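Local coordinates for protein shikimate dehydrogenase (NADP(+)) (Thermus thermophilus, PDB 2D5C) that catalyses the reversible NADPH-dependent reduction of 3-dehydroshikimate to shikimate on the pathway to chorismate and the aromatic amino acids, at residues 72-75 / 76-80; 87-91 / 92-96. All coordinates share one frame; numbering follows the deposited sequence.

How the contacts relate
Contact 1 (72-75 / 76-80) is a strand-to-helix junction and contact 2 (87-91 / 92-96) a beta hairpin, in series along the chain, their centres about 13 Å apart. They meet in one mixed sheet, where strand 73-74 runs beside strand 93-97: D72 OD1 lies 2.8 Å from L94 N and W73 O 2.8 Å from G96 N, both probable hydrogen bonds, and the W73 side chain packs on F95. Both contacts also reach the second subunit of the homodimer. Neither touches the substrate, but the shikimate site is near: the bound shikimate lies about 11 Å from the side chain of A78 and about 9 Å from that of V87.

Contact 1: 72-75 / 76-80; sequences DWVS and PEAQR
The indole of W73 meets the ring of P76 obliquely, CZ2 lying 4.2 Å from P76 CD, while the backbone N of S75 sits over one face of the indole, offset toward its rim. The second flat group, the carboxamide of Q79, reaches back from the helix to the strand: its NE2 donates to V74 O at 2.9 Å in a nearly straight bond (169°). The acceptor is almost in the amide plane, but the donor stands well above the carbonyl plane of V74. The extended chain beyond Q79 CG carries the amide this far, and CG itself packs 3.7 Å from V74 CG1. V74 presses the same methyl tightly against A78 CB, at 3.4 Å.

S75 is the N-cap of helix 76-81. Its OG, turned between the backbone N and the carbonyl carbon (chi1 72°), accepts from A78 N at 3.0 Å, and its carbonyl O takes Q79 N at 2.9 Å, so one residue engages two amides of the first helical turn. Were S75 an alanine, A78 N would probably lose its side-chain acceptor, and the first turn of the helix its cap.

Strand 73-74 is one of the two edge strands of its sheet within the chain, and W73 and S75 are both joined by backbone hydrogen bonds to G96 on strand 93-97. V74 and A78 pack on V84, whereas E77 and R80 lie against F133 of helix 126-137. On the dimer side, W73 meets W73 and F95 of the second subunit, and P76 packs on R93 of the second subunit, so the junction lies between the sheet, helix 126-137 and the partner subunit.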
loop_
_atom_site.group_PDB
_atom_site.type_symbol
_atom_site.label_atom_id
_atom_site.label_comp_id
_atom_site.label_asym_id
_atom_site.label_seq_id
_atom_site.Cartn_x
_atom_site.Cartn_y
_atom_site.Cartn_z
ATOM N N ASP A 72 6.372 9.330 2.426
ATOM C CA ASP A 72 6.523 9.584 0.994
ATOM C C ASP A 72 5.242 10.103 0.359
ATOM O O ASP A 72 5.277 10.762 -0.672
ATOM C CB ASP A 72 6.934 8.312 0.250
ATOM C CG ASP A 72 8.284 7.795 0.683
ATOM O OD1 ASP A 72 8.323 6.957 1.597
ATOM O OD2 ASP A 72 9.301 8.237 0.111
ATOM N N TRP A 73 4.110 9.798 0.979
ATOM C CA TRP A 73 2.806 10.206 0.452
ATOM C C TRP A 73 1.825 10.222 1.615
ATOM O O TRP A 73 1.900 9.358 2.485
ATOM C CB TRP A 73 2.339 9.177 -0.587
ATOM C CG TRP A 73 0.994 9.435 -1.237
ATOM C CD1 TRP A 73 0.764 10.118 -2.403
ATOM C CD2 TRP A 73 -0.287 8.972 -0.788
ATOM N NE1 TRP A 73 -0.574 10.099 -2.705
ATOM C CE2 TRP A 73 -1.243 9.404 -1.734
ATOM C CE3 TRP A 73 -0.720 8.233 0.321
ATOM C CZ2 TRP A 73 -2.609 9.120 -1.605
ATOM C CZ3 TRP A 73 -2.079 7.949 0.453
ATOM C CH2 TRP A 73 -3.009 8.394 -0.508
ATOM N N VAL A 74 0.932 11.211 1.636
ATOM C CA VAL A 74 -0.091 11.302 2.678
ATOM C C VAL A 74 -1.428 11.420 1.957
ATOM O O VAL A 74 -1.546 12.143 0.962
ATOM C CB VAL A 74 0.127 12.524 3.600
ATOM C CG1 VAL A 74 -1.009 12.621 4.628
ATOM C CG2 VAL A 74 1.466 12.405 4.301
ATOM N N SER A 75 -2.428 10.672 2.423
ATOM C CA SER A 75 -3.738 10.700 1.791
ATOM C C SER A 75 -4.349 12.094 1.868
ATOM O O SER A 75 -4.051 12.865 2.782
ATOM C CB SER A 75 -4.691 9.709 2.457
ATOM O OG SER A 75 -5.085 10.173 3.742
ATOM N N PRO A 76 -5.200 12.434 0.895
ATOM C CA PRO A 76 -5.837 13.757 0.893
ATOM C C PRO A 76 -6.516 14.039 2.234
ATOM O O PRO A 76 -6.423 15.147 2.769
ATOM C CB PRO A 76 -6.837 13.655 -0.254
ATOM C CG PRO A 76 -6.161 12.699 -1.211
ATOM C CD PRO A 76 -5.649 11.635 -0.260
ATOM N N GLU A 77 -7.194 13.033 2.781
ATOM C CA GLU A 77 -7.874 13.199 4.065
ATOM C C GLU A 77 -6.901 13.408 5.214
ATOM O O GLU A 77 -7.117 14.271 6.069
ATOM C CB GLU A 77 -8.755 11.993 4.363
ATOM C CG GLU A 77 -9.765 11.717 3.286
ATOM C CD GLU A 77 -9.242 10.753 2.255
ATOM O OE1 GLU A 77 -8.034 10.822 1.937
ATOM O OE2 GLU A 77 -10.048 9.935 1.762
ATOM N N ALA A 78 -5.824 12.630 5.242
ATOM C CA ALA A 78 -4.860 12.764 6.313
ATOM C C ALA A 78 -4.175 14.119 6.217
ATOM O O ALA A 78 -3.751 14.670 7.227
ATOM C CB ALA A 78 -3.837 11.633 6.259
ATOM N N GLN A 79 -4.078 14.665 5.005
ATOM C CA GLN A 79 -3.450 15.974 4.835
ATOM C C GLN A 79 -4.306 17.052 5.493
ATOM O O GLN A 79 -3.805 17.908 6.220
ATOM C CB GLN A 79 -3.274 16.309 3.346
ATOM C CG GLN A 79 -2.157 15.530 2.661
ATOM C CD GLN A 79 -1.988 15.914 1.197
ATOM O OE1 GLN A 79 -2.088 17.088 0.837
ATOM N NE2 GLN A 79 -1.713 14.925 0.349
ATOM N N ARG A 80 -5.600 17.000 5.230
ATOM C CA ARG A 80 -6.522 17.989 5.789
ATOM C C ARG A 80 -6.595 17.837 7.302
ATOM O O ARG A 80 -6.570 18.815 8.039
ATOM C CB ARG A 80 -7.908 17.810 5.165
ATOM C CG ARG A 80 -7.934 17.943 3.640
ATOM C CD ARG A 80 -7.938 19.397 3.180
ATOM N NE ARG A 80 -6.823 20.186 3.705
ATOM C CZ ARG A 80 -5.628 20.293 3.130
ATOM N NH1 ARG A 80 -5.373 19.658 1.993
ATOM N NH2 ARG A 80 -4.687 21.044 3.694
#

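Contact 2: 87-91 / 92-96; sequences VLQVE and GRLFG
Strands 86-90 and 93-97 form an antiparallel beta hairpin, closed by a type I' turn from V90 to R93, in the mixed sheet of the substrate-binding domain. L88 and F95 form a hydrogen-bonded pair, with L88 N to F95 O and F95 N to L88 O both 2.9 Å and in the carbonyl planes; V90 and R93 form the next. The turn bond, R93 N to V90 O, is 2.8 Å long and comes from above the carbonyl plane. Q89 supplies a further hold on the turn: bent at chi2 (-83°), its chain brings OE1 2.9 Å from G92 N, which donates to it, while NE2 bonds to F54 O.

On the face of L88, V90 and F95, V90 CG2 touches the F95 ring obliquely, 3.4 Å from CE1. On the face of V87, Q89 and L94, L94 CD2 packs 3.9 Å from Q89 CB, and V87 CG1 is equally close to L94 CB. Alongside the turn, a water in the plane of the R93 guanidinium, at its edge, accepts from R93 NE at 2.8 Å and also hydrogen-bonds to E91 OE1.

F95 stacks on F95 of the second subunit, and R93 NH2 forms a salt bridge with E77 of that subunit. R93 thus faces two carboxylates, one directly across the dimer interface and one through water, which probably steadies its positive charge, while the Q89 amide is gripped at both ends and is likely to be fixed in its rotation, tying the turn to the chain at F54.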
loop_
_atom_site.group_PDB
_atom_site.type_symbol
_atom_site.label_atom_id
_atom_site.label_comp_id
_atom_site.label_asym_id
_atom_site.label_seq_id
_atom_site.Cartn_x
_atom_site.Cartn_y
_atom_site.Cartn_z
ATOM N N VAL A 87 0.090 3.719 8.706
ATOM C CA VAL A 87 1.143 3.792 7.706
ATOM C C VAL A 87 1.309 2.437 7.024
ATOM O O VAL A 87 1.348 1.405 7.693
ATOM C CB VAL A 87 2.496 4.202 8.346
ATOM C CG1 VAL A 87 3.587 4.243 7.275
ATOM C CG2 VAL A 87 2.353 5.560 9.034
ATOM N N LEU A 88 1.378 2.454 5.691
ATOM C CA LEU A 88 1.577 1.246 4.878
ATOM C C LEU A 88 2.980 1.304 4.290
ATOM O O LEU A 88 3.388 2.349 3.787
ATOM C CB LEU A 88 0.567 1.201 3.725
ATOM C CG LEU A 88 0.839 0.211 2.589
ATOM C CD1 LEU A 88 0.787 -1.206 3.126
ATOM C CD2 LEU A 88 -0.197 0.400 1.466
ATOM N N GLN A 89 3.718 0.194 4.360
ATOM C CA GLN A 89 5.064 0.140 3.793
ATOM C C GLN A 89 5.078 -0.751 2.554
ATOM O O GLN A 89 4.719 -1.934 2.620
ATOM C CB GLN A 89 6.070 -0.397 4.842
ATOM C CG GLN A 89 7.525 -0.551 4.338
ATOM C CD GLN A 89 7.773 -1.859 3.587
ATOM O OE1 GLN A 89 8.141 -1.858 2.411
ATOM N NE2 GLN A 89 7.565 -2.979 4.266
ATOM N N VAL A 90 5.473 -0.168 1.423
ATOM C CA VAL A 90 5.579 -0.897 0.160
ATOM C C VAL A 90 6.883 -0.465 -0.521
ATOM O O VAL A 90 7.126 0.727 -0.709
ATOM C CB VAL A 90 4.382 -0.607 -0.776
ATOM C CG1 VAL A 90 3.119 -1.303 -0.253
ATOM C CG2 VAL A 90 4.160 0.888 -0.877
ATOM N N GLU A 91 7.725 -1.441 -0.853
ATOM C CA GLU A 91 9.018 -1.197 -1.492
ATOM C C GLU A 91 9.881 -0.185 -0.735
ATOM O O GLU A 91 10.650 0.572 -1.334
ATOM C CB GLU A 91 8.829 -0.757 -2.950
ATOM C CG GLU A 91 8.683 -1.942 -3.896
ATOM C CD GLU A 91 8.538 -1.560 -5.356
ATOM O OE1 GLU A 91 8.665 -0.362 -5.692
ATOM O OE2 GLU A 91 8.306 -2.477 -6.170
ATOM N N GLY A 92 9.750 -0.193 0.585
ATOM C CA GLY A 92 10.512 0.711 1.424
ATOM C C GLY A 92 9.983 2.130 1.470
ATOM O O GLY A 92 10.616 3.016 2.058
ATOM N N ARG A 93 8.832 2.349 0.839
ATOM C CA ARG A 93 8.188 3.657 0.813
ATOM C C ARG A 93 7.081 3.627 1.871
ATOM O O ARG A 93 6.512 2.576 2.147
ATOM C CB ARG A 93 7.572 3.920 -0.565
ATOM C CG ARG A 93 8.476 3.586 -1.754
ATOM C CD ARG A 93 9.752 4.408 -1.754
ATOM N NE ARG A 93 10.578 4.068 -2.910
ATOM C CZ ARG A 93 11.739 4.649 -3.195
ATOM N NH1 ARG A 93 12.210 5.601 -2.402
ATOM N NH2 ARG A 93 12.420 4.281 -4.275
ATOM N N LEU A 94 6.787 4.778 2.466
ATOM C CA LEU A 94 5.757 4.854 3.493
ATOM C C LEU A 94 4.604 5.732 3.025
ATOM O O LEU A 94 4.820 6.865 2.589
ATOM C CB LEU A 94 6.342 5.429 4.791
ATOM C CG LEU A 94 7.530 4.719 5.457
ATOM C CD1 LEU A 94 7.867 5.452 6.760
ATOM C CD2 LEU A 94 7.197 3.244 5.746
ATOM N N PHE A 95 3.388 5.192 3.104
ATOM C CA PHE A 95 2.160 5.897 2.709
ATOM C C PHE A 95 1.315 6.133 3.969
ATOM O O PHE A 95 1.076 5.203 4.733
ATOM C CB PHE A 95 1.351 5.039 1.729
ATOM C CG PHE A 95 2.027 4.816 0.398
ATOM C CD1 PHE A 95 1.596 3.797 -0.444
ATOM C CD2 PHE A 95 3.066 5.637 -0.027
ATOM C CE1 PHE A 95 2.196 3.597 -1.698
ATOM C CE2 PHE A 95 3.669 5.443 -1.276
ATOM C CZ PHE A 95 3.235 4.428 -2.104
ATOM N N GLY A 96 0.855 7.366 4.180
ATOM C CA GLY A 96 0.064 7.659 5.363
ATOM C C GLY A 96 -1.428 7.835 5.147
ATOM O O GLY A 96 -1.868 8.494 4.211
HETATM O O HOH W 1 9.897 2.161 -4.789
#